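Local coordinates for protein aminotransferase (Bacillus subtilis, PDB 6L1O) that transfers amino groups with pyridoxal 5'-phosphate as cofactor, serving the pathway that makes the dipeptide antibiotic bacilysin, at residues K311-K316 against E379-I384; D342-H347 against L387-G392; L107-Q112 against E263-V268; C113-G118 against S133-A138. One frame throughout, in Å; residues are numbered along the deposited sequence.

Interaction 1: residues K311-K316 against E379-I384; sequences KELGWK and EFVTRI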
loop_
_atom_site.group_PDB
_atom_site.type_symbol
_atom_site.label_atom_id
_atom_site.label_comp_id
_atom_site.label_asym_id
_atom_site.label_seq_id
_atom_site.Cartn_x
_atom_site.Cartn_y
_atom_site.Cartn_z
ATOM N N LYS B 311 -8.694 -0.118 -44.060
ATOM C CA LYS B 311 -9.102 0.693 -45.183
ATOM C C LYS B 311 -8.140 1.796 -45.498
ATOM O O LYS B 311 -7.813 1.989 -46.686
ATOM C CB LYS B 311 -10.511 1.321 -44.977
ATOM N N GLU B 312 -7.708 2.539 -44.475
ATOM C CA GLU B 312 -6.931 3.734 -44.669
ATOM C C GLU B 312 -5.427 3.486 -44.801
ATOM O O GLU B 312 -4.726 4.177 -45.551
ATOM C CB GLU B 312 -7.192 4.752 -43.574
ATOM C CG GLU B 312 -8.622 5.256 -43.519
ATOM C CD GLU B 312 -9.085 5.941 -44.804
ATOM O OE1 GLU B 312 -8.424 6.921 -45.238
ATOM O OE2 GLU B 312 -10.104 5.489 -45.380
ATOM N N LEU B 313 -4.933 2.537 -44.044
ATOM C CA LEU B 313 -3.468 2.307 -43.959
ATOM C C LEU B 313 -3.059 1.040 -44.652
ATOM O O LEU B 313 -1.859 0.847 -44.901
ATOM C CB LEU B 313 -3.015 2.247 -42.508
ATOM C CG LEU B 313 -3.366 3.411 -41.623
ATOM C CD1 LEU B 313 -2.997 3.122 -40.168
ATOM C CD2 LEU B 313 -2.690 4.677 -42.107
ATOM N N GLY B 314 -4.012 0.142 -44.922
ATOM C CA GLY B 314 -3.649 -1.217 -45.320
ATOM C C GLY B 314 -3.022 -2.033 -44.187
ATOM O O GLY B 314 -2.297 -2.995 -44.427
ATOM N N TRP B 315 -3.318 -1.641 -42.937
ATOM C CA TRP B 315 -2.770 -2.309 -41.729
ATOM C C TRP B 315 -3.777 -3.310 -41.159
ATOM O O TRP B 315 -4.704 -2.925 -40.449
ATOM C CB TRP B 315 -2.393 -1.271 -40.673
ATOM C CG TRP B 315 -1.494 -1.760 -39.563
ATOM C CD1 TRP B 315 -0.949 -3.015 -39.439
ATOM C CD2 TRP B 315 -0.991 -0.998 -38.488
ATOM N NE1 TRP B 315 -0.142 -3.069 -38.318
ATOM C CE2 TRP B 315 -0.145 -1.841 -37.726
ATOM C CE3 TRP B 315 -1.165 0.335 -38.068
ATOM C CZ2 TRP B 315 0.490 -1.414 -36.587
ATOM C CZ3 TRP B 315 -0.521 0.757 -36.898
ATOM C CH2 TRP B 315 0.297 -0.119 -36.188
ATOM N N LYS B 316 -3.612 -4.589 -41.487
ATOM C CA LYS B 316 -4.565 -5.593 -41.076
ATOM C C LYS B 316 -4.198 -6.044 -39.644
ATOM O O LYS B 316 -3.042 -6.320 -39.363
ATOM C CB LYS B 316 -4.580 -6.803 -42.055
ATOM N N GLU B 379 -7.985 10.326 -35.569
ATOM C CA GLU B 379 -6.841 11.217 -35.780
ATOM C C GLU B 379 -5.484 10.431 -35.762
ATOM O O GLU B 379 -4.602 10.698 -36.560
ATOM C CB GLU B 379 -6.856 12.316 -34.714
ATOM C CG GLU B 379 -5.741 13.354 -34.777
ATOM C CD GLU B 379 -5.703 14.183 -36.040
ATOM O OE1 GLU B 379 -6.720 14.251 -36.785
ATOM O OE2 GLU B 379 -4.609 14.774 -36.285
ATOM N N PHE B 380 -5.400 9.397 -34.926
ATOM C CA PHE B 380 -4.264 8.453 -34.947
ATOM C C PHE B 380 -4.067 7.886 -36.373
ATOM O O PHE B 380 -2.972 7.994 -36.968
ATOM C CB PHE B 380 -4.543 7.311 -33.927
ATOM C CG PHE B 380 -3.495 6.252 -33.891
ATOM C CD1 PHE B 380 -2.392 6.374 -33.032
ATOM C CD2 PHE B 380 -3.607 5.115 -34.681
ATOM C CE1 PHE B 380 -1.424 5.381 -32.980
ATOM C CE2 PHE B 380 -2.645 4.110 -34.626
ATOM C CZ PHE B 380 -1.564 4.241 -33.778
ATOM N N VAL B 381 -5.151 7.404 -36.963
ATOM C CA VAL B 381 -5.068 6.850 -38.309
ATOM C C VAL B 381 -4.746 7.936 -39.357
ATOM O O VAL B 381 -3.888 7.728 -40.230
ATOM C CB VAL B 381 -6.323 6.105 -38.697
ATOM C CG1 VAL B 381 -6.297 5.728 -40.173
ATOM C CG2 VAL B 381 -6.482 4.867 -37.836
ATOM N N THR B 382 -5.399 9.083 -39.241
ATOM C CA THR B 382 -5.134 10.219 -40.142
ATOM C C THR B 382 -3.670 10.638 -40.174
ATOM O O THR B 382 -3.102 10.909 -41.252
ATOM C CB THR B 382 -5.984 11.436 -39.779
ATOM O OG1 THR B 382 -7.345 11.108 -40.009
ATOM C CG2 THR B 382 -5.614 12.692 -40.636
ATOM N N ARG B 383 -3.046 10.665 -39.019
ATOM C CA ARG B 383 -1.652 11.075 -38.914
ATOM C C ARG B 383 -0.697 10.042 -39.496
ATOM O O ARG B 383 0.271 10.400 -40.171
ATOM C CB ARG B 383 -1.279 11.388 -37.479
ATOM C CG ARG B 383 -2.014 12.575 -36.893
ATOM C CD ARG B 383 -1.575 12.765 -35.491
ATOM N NE ARG B 383 -2.237 13.865 -34.832
ATOM C CZ ARG B 383 -1.869 14.357 -33.672
ATOM N NH1 ARG B 383 -0.824 13.812 -33.015
ATOM N NH2 ARG B 383 -2.563 15.343 -33.143
ATOM N N ILE B 384 -0.988 8.771 -39.260
ATOM C CA ILE B 384 -0.137 7.709 -39.720
ATOM C C ILE B 384 -0.223 7.555 -41.235
ATOM O O ILE B 384 0.753 7.165 -41.890
ATOM C CB ILE B 384 -0.471 6.387 -39.000
ATOM C CG1 ILE B 384 -0.074 6.498 -37.524
ATOM C CG2 ILE B 384 0.224 5.191 -39.648
ATOM C CD1 ILE B 384 -0.255 5.165 -36.742
#

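Interaction 2: residues D342-H347 against L387-G392; sequences DYLLEH and LNLPFG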
loop_
_atom_site.group_PDB
_atom_site.type_symbol
_atom_site.label_atom_id
_atom_site.label_comp_id
_atom_site.label_asym_id
_atom_site.label_seq_id
_atom_site.Cartn_x
_atom_site.Cartn_y
_atom_site.Cartn_z
ATOM N N ASP B 342 9.113 4.264 -31.956
ATOM C CA ASP B 342 9.872 5.535 -32.011
ATOM C C ASP B 342 9.613 6.336 -33.314
ATOM O O ASP B 342 9.471 7.569 -33.279
ATOM C CB ASP B 342 11.369 5.284 -31.842
ATOM C CG ASP B 342 11.790 5.106 -30.370
ATOM O OD1 ASP B 342 11.059 5.520 -29.453
ATOM O OD2 ASP B 342 12.892 4.549 -30.116
ATOM N N TYR B 343 9.532 5.631 -34.441
ATOM C CA TYR B 343 9.241 6.244 -35.735
ATOM C C TYR B 343 7.830 6.874 -35.768
ATOM O O TYR B 343 7.648 7.986 -36.323
ATOM C CB TYR B 343 9.392 5.230 -36.848
ATOM C CG TYR B 343 9.286 5.839 -38.241
ATOM C CD1 TYR B 343 10.447 6.232 -38.953
ATOM C CD2 TYR B 343 8.037 5.995 -38.868
ATOM C CE1 TYR B 343 10.351 6.787 -40.231
ATOM C CE2 TYR B 343 7.944 6.568 -40.136
ATOM C CZ TYR B 343 9.095 6.959 -40.812
ATOM O OH TYR B 343 8.956 7.512 -42.074
ATOM N N LEU B 344 6.861 6.211 -35.130
ATOM C CA LEU B 344 5.487 6.725 -35.100
ATOM C C LEU B 344 5.378 7.898 -34.176
ATOM O O LEU B 344 4.603 8.815 -34.454
ATOM C CB LEU B 344 4.478 5.659 -34.668
ATOM C CG LEU B 344 4.174 4.505 -35.566
ATOM C CD1 LEU B 344 3.074 3.664 -34.936
ATOM C CD2 LEU B 344 3.843 4.888 -36.990
ATOM N N LEU B 345 6.137 7.876 -33.052
ATOM C CA LEU B 345 6.175 8.978 -32.153
ATOM C C LEU B 345 6.835 10.222 -32.801
ATOM O O LEU B 345 6.306 11.308 -32.736
ATOM C CB LEU B 345 6.904 8.610 -30.862
ATOM C CG LEU B 345 7.076 9.720 -29.817
ATOM C CD1 LEU B 345 5.749 10.411 -29.486
ATOM C CD2 LEU B 345 7.755 9.181 -28.575
ATOM N N GLU B 346 7.973 10.027 -33.466
ATOM C CA GLU B 346 8.699 11.141 -34.039
ATOM C C GLU B 346 7.971 11.763 -35.239
ATOM O O GLU B 346 7.896 12.996 -35.386
ATOM C CB GLU B 346 10.085 10.656 -34.416
ATOM C CG GLU B 346 11.064 11.739 -34.815
ATOM C CD GLU B 346 12.498 11.224 -34.868
ATOM O OE1 GLU B 346 13.051 10.841 -33.800
ATOM O OE2 GLU B 346 13.075 11.196 -35.977
ATOM N N HIS B 347 7.434 10.933 -36.101
ATOM C CA HIS B 347 6.890 11.405 -37.397
ATOM C C HIS B 347 5.378 11.602 -37.425
ATOM O O HIS B 347 4.871 12.217 -38.348
ATOM C CB HIS B 347 7.314 10.432 -38.496
ATOM C CG HIS B 347 8.790 10.482 -38.767
ATOM N ND1 HIS B 347 9.708 9.757 -38.030
ATOM C CD2 HIS B 347 9.512 11.243 -39.626
ATOM C CE1 HIS B 347 10.931 10.032 -38.457
ATOM N NE2 HIS B 347 10.837 10.927 -39.429
ATOM N N LEU B 387 2.445 9.069 -43.345
ATOM C CA LEU B 387 3.775 8.435 -43.323
ATOM C C LEU B 387 4.018 7.513 -44.493
ATOM O O LEU B 387 5.161 7.226 -44.833
ATOM C CB LEU B 387 3.977 7.661 -42.016
ATOM C CG LEU B 387 3.840 8.448 -40.716
ATOM C CD1 LEU B 387 4.306 7.600 -39.544
ATOM C CD2 LEU B 387 4.663 9.701 -40.797
ATOM N N ASN B 388 2.944 6.992 -45.051
ATOM C CA ASN B 388 3.000 6.084 -46.192
ATOM C C ASN B 388 3.817 4.804 -45.912
ATOM O O ASN B 388 4.578 4.340 -46.748
ATOM C CB ASN B 388 3.551 6.840 -47.404
ATOM C CG ASN B 388 3.324 6.094 -48.698
ATOM O OD1 ASN B 388 4.247 5.475 -49.262
ATOM N ND2 ASN B 388 2.094 6.132 -49.176
ATOM N N LEU B 389 3.689 4.263 -44.716
ATOM C CA LEU B 389 4.378 3.027 -44.362
ATOM C C LEU B 389 3.813 1.801 -45.089
ATOM O O LEU B 389 2.598 1.725 -45.326
ATOM C CB LEU B 389 4.315 2.795 -42.855
ATOM C CG LEU B 389 4.944 3.888 -42.001
ATOM C CD1 LEU B 389 4.814 3.516 -40.538
ATOM C CD2 LEU B 389 6.396 4.097 -42.353
ATOM N N PRO B 390 4.680 0.821 -45.429
ATOM C CA PRO B 390 4.246 -0.389 -46.144
ATOM C C PRO B 390 3.583 -1.422 -45.251
ATOM O O PRO B 390 4.019 -2.580 -45.224
ATOM C CB PRO B 390 5.575 -0.951 -46.720
ATOM C CG PRO B 390 6.597 -0.520 -45.730
ATOM C CD PRO B 390 6.150 0.840 -45.236
ATOM N N PHE B 391 2.485 -1.047 -44.585
ATOM C CA PHE B 391 1.688 -2.031 -43.857
ATOM C C PHE B 391 1.147 -3.158 -44.755
ATOM O O PHE B 391 0.899 -4.269 -44.286
ATOM C CB PHE B 391 0.507 -1.359 -43.169
ATOM C CG PHE B 391 0.896 -0.413 -42.070
ATOM C CD1 PHE B 391 1.374 -0.895 -40.873
ATOM C CD2 PHE B 391 0.804 0.950 -42.245
ATOM C CE1 PHE B 391 1.745 -0.043 -39.859
ATOM C CE2 PHE B 391 1.149 1.817 -41.230
ATOM C CZ PHE B 391 1.621 1.312 -40.038
ATOM N N GLY B 392 0.923 -2.862 -46.040
ATOM C CA GLY B 392 0.420 -3.885 -46.955
ATOM C C GLY B 392 1.342 -5.076 -47.266
ATOM O O GLY B 392 0.855 -6.147 -47.653
#

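Interaction 3: residues L107-Q112 against E263-V268; sequences LYVLTQ and EFQDHV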
loop_
_atom_site.group_PDB
_atom_site.type_symbol
_atom_site.label_atom_id
_atom_site.label_comp_id
_atom_site.label_asym_id
_atom_site.label_seq_id
_atom_site.Cartn_x
_atom_site.Cartn_y
_atom_site.Cartn_z
ATOM N N LEU B 107 0.288 -7.969 -6.397
ATOM C CA LEU B 107 1.378 -8.739 -6.998
ATOM C C LEU B 107 2.639 -8.682 -6.162
ATOM O O LEU B 107 3.388 -9.679 -6.067
ATOM C CB LEU B 107 1.707 -8.262 -8.419
ATOM C CG LEU B 107 0.639 -8.418 -9.496
ATOM C CD1 LEU B 107 1.067 -7.530 -10.668
ATOM C CD2 LEU B 107 0.537 -9.851 -9.904
ATOM N N TYR B 108 2.916 -7.553 -5.544
ATOM C CA TYR B 108 4.096 -7.437 -4.683
ATOM C C TYR B 108 3.926 -8.315 -3.429
ATOM O O TYR B 108 4.818 -9.083 -3.078
ATOM C CB TYR B 108 4.363 -5.991 -4.287
ATOM C CG TYR B 108 5.386 -5.858 -3.206
ATOM C CD1 TYR B 108 6.746 -5.959 -3.512
ATOM C CD2 TYR B 108 5.023 -5.598 -1.876
ATOM C CE1 TYR B 108 7.712 -5.857 -2.546
ATOM C CE2 TYR B 108 6.017 -5.484 -0.869
ATOM C CZ TYR B 108 7.358 -5.607 -1.237
ATOM O OH TYR B 108 8.342 -5.511 -0.324
ATOM N N VAL B 109 2.786 -8.180 -2.778
ATOM C CA VAL B 109 2.500 -8.950 -1.520
ATOM C C VAL B 109 2.524 -10.450 -1.812
ATOM O O VAL B 109 3.108 -11.225 -1.065
ATOM C CB VAL B 109 1.180 -8.504 -0.899
ATOM C CG1 VAL B 109 0.764 -9.395 0.285
ATOM C CG2 VAL B 109 1.249 -7.044 -0.495
ATOM N N LEU B 110 1.918 -10.856 -2.928
ATOM C CA LEU B 110 1.794 -12.247 -3.248
ATOM C C LEU B 110 3.148 -12.854 -3.500
ATOM O O LEU B 110 3.438 -13.920 -2.958
ATOM C CB LEU B 110 0.846 -12.489 -4.420
ATOM C CG LEU B 110 -0.657 -12.369 -4.126
ATOM C CD1 LEU B 110 -1.465 -12.244 -5.423
ATOM C CD2 LEU B 110 -1.141 -13.531 -3.327
ATOM N N THR B 111 4.009 -12.163 -4.225
ATOM C CA THR B 111 5.383 -12.653 -4.432
ATOM C C THR B 111 6.249 -12.676 -3.202
ATOM O O THR B 111 7.065 -13.586 -3.028
ATOM C CB THR B 111 6.085 -11.909 -5.576
ATOM O OG1 THR B 111 6.135 -10.498 -5.296
ATOM C CG2 THR B 111 5.345 -12.138 -6.870
ATOM N N GLN B 112 6.111 -11.683 -2.329
ATOM C CA GLN B 112 6.807 -11.708 -1.061
ATOM C C GLN B 112 6.361 -12.870 -0.179
ATOM O O GLN B 112 7.182 -13.459 0.568
ATOM C CB GLN B 112 6.655 -10.371 -0.300
ATOM C CG GLN B 112 7.378 -9.203 -0.972
ATOM C CD GLN B 112 8.884 -9.263 -0.703
ATOM O OE1 GLN B 112 9.302 -9.553 0.427
ATOM N NE2 GLN B 112 9.679 -8.962 -1.696
ATOM N N GLU B 263 -1.080 -12.397 7.120
ATOM C CA GLU B 263 0.021 -12.224 8.043
ATOM C C GLU B 263 0.967 -11.087 7.660
ATOM O O GLU B 263 1.284 -10.234 8.476
ATOM C CB GLU B 263 0.733 -13.567 8.231
ATOM C CG GLU B 263 -0.157 -14.524 9.095
ATOM C CD GLU B 263 0.274 -15.995 9.087
ATOM O OE1 GLU B 263 1.386 -16.313 8.659
ATOM O OE2 GLU B 263 -0.511 -16.866 9.498
ATOM N N PHE B 264 1.397 -11.067 6.410
ATOM C CA PHE B 264 2.216 -10.003 5.868
ATOM C C PHE B 264 1.572 -8.663 6.037
ATOM O O PHE B 264 2.110 -7.723 6.580
ATOM C CB PHE B 264 2.475 -10.249 4.362
ATOM C CG PHE B 264 3.459 -9.287 3.758
ATOM C CD1 PHE B 264 4.788 -9.626 3.564
ATOM C CD2 PHE B 264 3.027 -8.049 3.301
ATOM C CE1 PHE B 264 5.697 -8.698 3.008
ATOM C CE2 PHE B 264 3.912 -7.157 2.747
ATOM C CZ PHE B 264 5.233 -7.471 2.596
ATOM N N GLN B 265 0.351 -8.564 5.554
ATOM C CA GLN B 265 -0.363 -7.304 5.583
ATOM C C GLN B 265 -0.676 -6.786 6.989
ATOM O O GLN B 265 -0.760 -5.563 7.189
ATOM C CB GLN B 265 -1.608 -7.454 4.657
ATOM C CG GLN B 265 -1.312 -6.750 3.416
ATOM C CD GLN B 265 -2.304 -6.784 2.276
ATOM O OE1 GLN B 265 -1.885 -6.483 1.162
ATOM N NE2 GLN B 265 -3.556 -7.213 2.502
ATOM N N ASP B 266 -0.766 -7.680 7.992
ATOM C CA ASP B 266 -0.982 -7.256 9.347
ATOM C C ASP B 266 0.193 -6.401 9.842
ATOM O O ASP B 266 0.022 -5.574 10.759
ATOM C CB ASP B 266 -1.176 -8.481 10.300
ATOM C CG ASP B 266 -2.547 -9.097 10.247
ATOM O OD1 ASP B 266 -3.519 -8.514 9.684
ATOM O OD2 ASP B 266 -2.666 -10.229 10.795
ATOM N N HIS B 267 1.372 -6.629 9.269
ATOM C CA HIS B 267 2.581 -5.865 9.641
ATOM C C HIS B 267 2.767 -4.552 8.912
ATOM O O HIS B 267 3.660 -3.772 9.278
ATOM C CB HIS B 267 3.817 -6.758 9.441
ATOM C CG HIS B 267 3.910 -7.856 10.474
ATOM N ND1 HIS B 267 4.661 -7.735 11.623
ATOM C CD2 HIS B 267 3.281 -9.049 10.564
ATOM C CE1 HIS B 267 4.533 -8.839 12.344
ATOM N NE2 HIS B 267 3.672 -9.637 11.738
ATOM N N VAL B 268 1.999 -4.329 7.831
ATOM C CA VAL B 268 2.232 -3.178 6.955
ATOM C C VAL B 268 1.022 -2.217 6.875
ATOM O O VAL B 268 1.187 -0.968 6.725
ATOM C CB VAL B 268 2.625 -3.660 5.548
ATOM C CG1 VAL B 268 2.877 -2.473 4.624
ATOM C CG2 VAL B 268 3.846 -4.545 5.592
#

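Interaction 4: residues C113-G118 against S133-A138; sequences CLLNPG and SGITMA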
loop_
_atom_site.group_PDB
_atom_site.type_symbol
_atom_site.label_atom_id
_atom_site.label_comp_id
_atom_site.label_asym_id
_atom_site.label_seq_id
_atom_site.Cartn_x
_atom_site.Cartn_y
_atom_site.Cartn_z
ATOM N N CYS B 113 5.085 -13.210 -0.243
ATOM C CA CYS B 113 4.524 -14.343 0.515
ATOM C C CYS B 113 4.872 -15.733 -0.013
ATOM O O CYS B 113 4.858 -16.701 0.752
ATOM C CB CYS B 113 3.021 -14.268 0.582
ATOM S SG CYS B 113 2.432 -12.966 1.609
ATOM N N LEU B 114 5.162 -15.832 -1.303
ATOM C CA LEU B 114 5.259 -17.138 -1.942
ATOM C C LEU B 114 6.613 -17.478 -2.550
ATOM O O LEU B 114 6.782 -18.596 -3.001
ATOM C CB LEU B 114 4.142 -17.274 -2.989
ATOM C CG LEU B 114 2.701 -17.110 -2.464
ATOM C CD1 LEU B 114 1.669 -17.192 -3.564
ATOM C CD2 LEU B 114 2.353 -18.213 -1.457
ATOM N N LEU B 115 7.526 -16.501 -2.629
ATOM C CA LEU B 115 8.819 -16.697 -3.244
ATOM C C LEU B 115 9.949 -16.419 -2.270
ATOM O O LEU B 115 9.960 -15.382 -1.589
ATOM C CB LEU B 115 8.988 -15.812 -4.486
ATOM C CG LEU B 115 8.457 -16.186 -5.842
ATOM C CD1 LEU B 115 8.627 -15.029 -6.841
ATOM C CD2 LEU B 115 9.140 -17.432 -6.421
ATOM N N ASN B 116 10.903 -17.343 -2.211
ATOM C CA ASN B 116 12.159 -17.137 -1.451
ATOM C C ASN B 116 13.269 -16.743 -2.360
ATOM O O ASN B 116 13.235 -17.044 -3.544
ATOM C CB ASN B 116 12.585 -18.439 -0.739
ATOM C CG ASN B 116 11.699 -18.782 0.408
ATOM O OD1 ASN B 116 11.360 -17.904 1.208
ATOM N ND2 ASN B 116 11.342 -20.069 0.548
ATOM N N PRO B 117 14.247 -16.033 -1.841
ATOM C CA PRO B 117 15.382 -15.667 -2.652
ATOM C C PRO B 117 15.872 -16.960 -3.256
ATOM O O PRO B 117 15.840 -17.985 -2.640
ATOM C CB PRO B 117 16.352 -15.100 -1.625
ATOM C CG PRO B 117 15.452 -14.469 -0.668
ATOM C CD PRO B 117 14.387 -15.493 -0.499
ATOM N N GLY B 118 16.244 -16.902 -4.504
ATOM C CA GLY B 118 16.690 -18.090 -5.191
ATOM C C GLY B 118 15.668 -19.008 -5.817
ATOM O O GLY B 118 16.034 -19.802 -6.600
ATOM N N SER B 133 8.975 -6.915 -11.253
ATOM C CA SER B 133 9.188 -6.176 -10.021
ATOM C C SER B 133 9.148 -7.030 -8.764
ATOM O O SER B 133 10.142 -7.142 -8.066
ATOM C CB SER B 133 8.145 -5.043 -9.893
ATOM O OG SER B 133 8.421 -4.066 -10.853
ATOM N N GLY B 134 7.995 -7.619 -8.474
ATOM C CA GLY B 134 7.818 -8.465 -7.324
ATOM C C GLY B 134 8.857 -9.589 -7.265
ATOM O O GLY B 134 9.404 -9.893 -6.235
ATOM N N ILE B 135 9.147 -10.167 -8.401
ATOM C CA ILE B 135 10.022 -11.306 -8.463
ATOM C C ILE B 135 11.449 -10.864 -8.125
ATOM O O ILE B 135 12.162 -11.564 -7.359
ATOM C CB ILE B 135 9.964 -11.952 -9.845
ATOM C CG1 ILE B 135 8.604 -12.629 -10.018
ATOM C CG2 ILE B 135 11.097 -12.982 -10.007
ATOM C CD1 ILE B 135 8.328 -13.093 -11.425
ATOM N N THR B 136 11.859 -9.727 -8.684
ATOM C CA THR B 136 13.204 -9.217 -8.468
ATOM C C THR B 136 13.360 -8.765 -7.006
ATOM O O THR B 136 14.356 -9.035 -6.382
ATOM C CB THR B 136 13.546 -8.084 -9.414
ATOM O OG1 THR B 136 13.311 -8.510 -10.778
ATOM C CG2 THR B 136 14.996 -7.692 -9.282
ATOM N N MET B 137 12.354 -8.098 -6.472
ATOM C CA MET B 137 12.349 -7.682 -5.086
ATOM C C MET B 137 12.269 -8.812 -4.086
ATOM O O MET B 137 12.644 -8.608 -2.933
ATOM C CB MET B 137 11.204 -6.703 -4.817
ATOM C CG MET B 137 11.414 -5.411 -5.594
ATOM S SD MET B 137 9.864 -4.465 -5.691
ATOM C CE MET B 137 9.926 -3.633 -4.116
ATOM N N ALA B 138 11.797 -9.973 -4.510
ATOM C CA ALA B 138 11.865 -11.192 -3.722
ATOM C C ALA B 138 13.256 -11.879 -3.881
ATOM O O ALA B 138 13.491 -12.915 -3.267
ATOM C CB ALA B 138 10.775 -12.171 -4.134
#

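Interaction 1: residues K311-K316 against E379-I384
Leu313 and Ile384 carry the apolar part of this contact, in which the last turn of helix 289-313 lies against helix 374-385. The two side chains meet at about a right angle, and Ile384 CG2 touches both branches of the leucine fork, at 3.8 Å from Leu313 CD2 and 3.9 Å from Leu313 CD1. Val381, one turn back along the second helix, offers a single branch. With CG1 anti to the backbone N (chi1 171°), this methyl points across to Glu312 CB at 3.6 Å and also lies 4.0 Å from Leu313 CG. The glutamate thus contributes the start of its chain to the packing, while its bent outer part carries the carboxylate on to a hydrogen bond with Gln385.

Aromatic rings border the cluster. Ile384 CD1 reaches the edge of the Trp315 indole, close to its plane, at 4.4 Å from CZ3, and Leu313 CD1 also lies at the edge of that ring. The same Ile384 methyl sits over one face of Phe380, 3.2 Å above the ring plane and displaced toward the rim. Trp315 NE1 is satisfied by Glu329 O.

Within the second helix, Arg383 and Glu379 form a salt bridge that takes no part in this packing. The bond from Arg383 NE to Glu379 OE2, 2.9 Å, is nearly straight (170°), lies in the guanidinium plane and falls on the anti lone pair of Glu379 OE2. Gly314, with positive phi, is the first residue to leave the helical course, just before Trp315. Two helices joined in this way belong to the C-terminal, small domain of fold type I aminotransferases.

Interaction 2: residues D342-H347 against L387-G392
His347 and Leu387 bring their CA atoms to 7.3 Å, the closest CA pair between helix 337-348 and the irregular chain that follows helix 374-385, where Asn388 with positive phi has just broken the helical course.

Leu387 gives the largest share of the contact, and its two methyls have separate tasks. CD1 sits between the helix side chains, 3.8 Å from Leu344 CD2 and an equal 3.8 Å from Tyr343 CE2. CD2 turns to the helix backbone and lies 3.5 Å from His347 O, with His347 CB beside it. Leu389 repeats the pattern two residues on: its CD2 meets Tyr343 CE2 at 3.7 Å while its CD1 meets Leu344 CD2 at 3.9 Å. Each leucine runs antiparallel to the tyrosine side chain alongside it, whereas Leu344 comes to them at a slant. A chi1 of -172°, which sets the tyrosine CG opposite its own N, swings the ring out to both leucines.

Other residues also pack on the tyrosine ring. His347 ND1 lies over the ring centre, 3.6 Å above its plane. That nitrogen also donates to Tyr343 O at 3.2 Å, in the carbonyl plane and bent to 141°, so this carbonyl accepts both ND1 and the backbone N of His347. Phe334 adds an edge-to-face contact. Beyond Leu389, Pro390 centres an inverse gamma turn. In this aminotransferase fold, the chain after helix 374-385 packs on one side of helix 337-348, at the outer surface of the small domain.

Interaction 3: residues L107-Q112 against E263-V268
A buried helix-to-helix contact joins Val109 and its neighbours on helix 103-114 to Phe264 near the end of helix 255-266, in the cofactor-binding domain and beside the dimer interface. The backbones come closest at Val109 and Phe264, whose CA atoms are 7.5 Å apart.

Phe264 does most of the work. With CG anti to the backbone N (chi1 -173°), its ring projects across to the first helix and is met there by three residues. Val109 CG1 lies 4.0 Å from Phe264 CD2 at the near side, Gln112 CB stands 3.8 Å from Phe264 CE1, and Tyr108 CE2 reaches Phe264 CZ at 4.1 Å. The tyrosine and phenylalanine side chains cross at about a right angle. Tyr108 is itself backed by Gln112, whose CG lies over one face of the phenol ring, offset toward the rim.

The polar groups divide between packing and bonding. Gln265 OE1 rests against Val109 CG2 at 3.6 Å and has no hydrogen-bonding partner in the model although it is buried. The amide is nonetheless anchored, because Gln265 NE2 donates to Leu99 O, on strand 97-100.

Across the twofold interface, Tyr108 OH is hydrogen-bonded to Tyr108 OH of the second subunit, and Phe264 also packs against Met137 of that subunit. Asp266 O accepts from Lys104 NZ of the second subunit, a residue of the pyridoxal phosphate pocket. Helices packed on a mixed seven-stranded sheet, with the subunit boundary running beside the cofactor, are the signature of the fold type I aminotransferase dimer.

Interaction 4: residues C113-G118 against S133-A138
The carbonyl group of Ala138 sets its O against the puckered ring of Pro117, 3.6 Å from Pro117 CG, and no aromatic ring takes part in this contact. Pro117 also touches Arg139 of its own chain and Arg139 of the second subunit. The contact belongs to the beta-alpha-beta unit of the large domain in fold type I enzymes, formed by strand 120-125, helix 130-137 and strand 141-146: the end of that helix meets the loop that leads from helix 103-114 into the first strand.

Next to the proline the packing is apolar. Leu115, with CG anti to the carbonyl carbon (chi1 -83°), sends CD1 to Ile135 CG1 at 4.0 Å, the two side chains meeting at a slant. Its CB stands 4.1 Å from Ala138 CB, so the small residue at the helix end lies against the base of the leucine. Both Leu115 and Ile135 also touch Ala121 on strand 120-125, so both side chains face the sheet. Asn116 points away from this packing, and its OD1 accepts from Asp7 N of the second subunit. The backbones pass closest at Pro117 and Ala138, where Pro117 CA makes a CA-H...O contact of 3.4 Å with Ala138 O, bent to 129° at the hydrogen.

The four contacts form two neighbouring pairs, far apart. Interactions 1 and 2, with centres 10 Å apart, meet where the Trp315 and Phe391 rings stack, Trp315 CD2 lying 3.2 Å from Phe391 CE1; both lie away from the cofactor and substrate pockets. Interactions 3 and 4, centres 11 Å apart, share helix 103-114, and a weak hydrogen bond of 3.2 Å from Gln112 NE2 to Met137 O ties them. Both touch the second subunit. The Tyr108 side chain of interaction 3 is about 10 Å from bound pyridoxal phosphate, and Ile135 of interaction 4 about 13 Å. Centres lie 45 Å apart between interactions 1 and 3, and 40 Å between interactions 2 and 4.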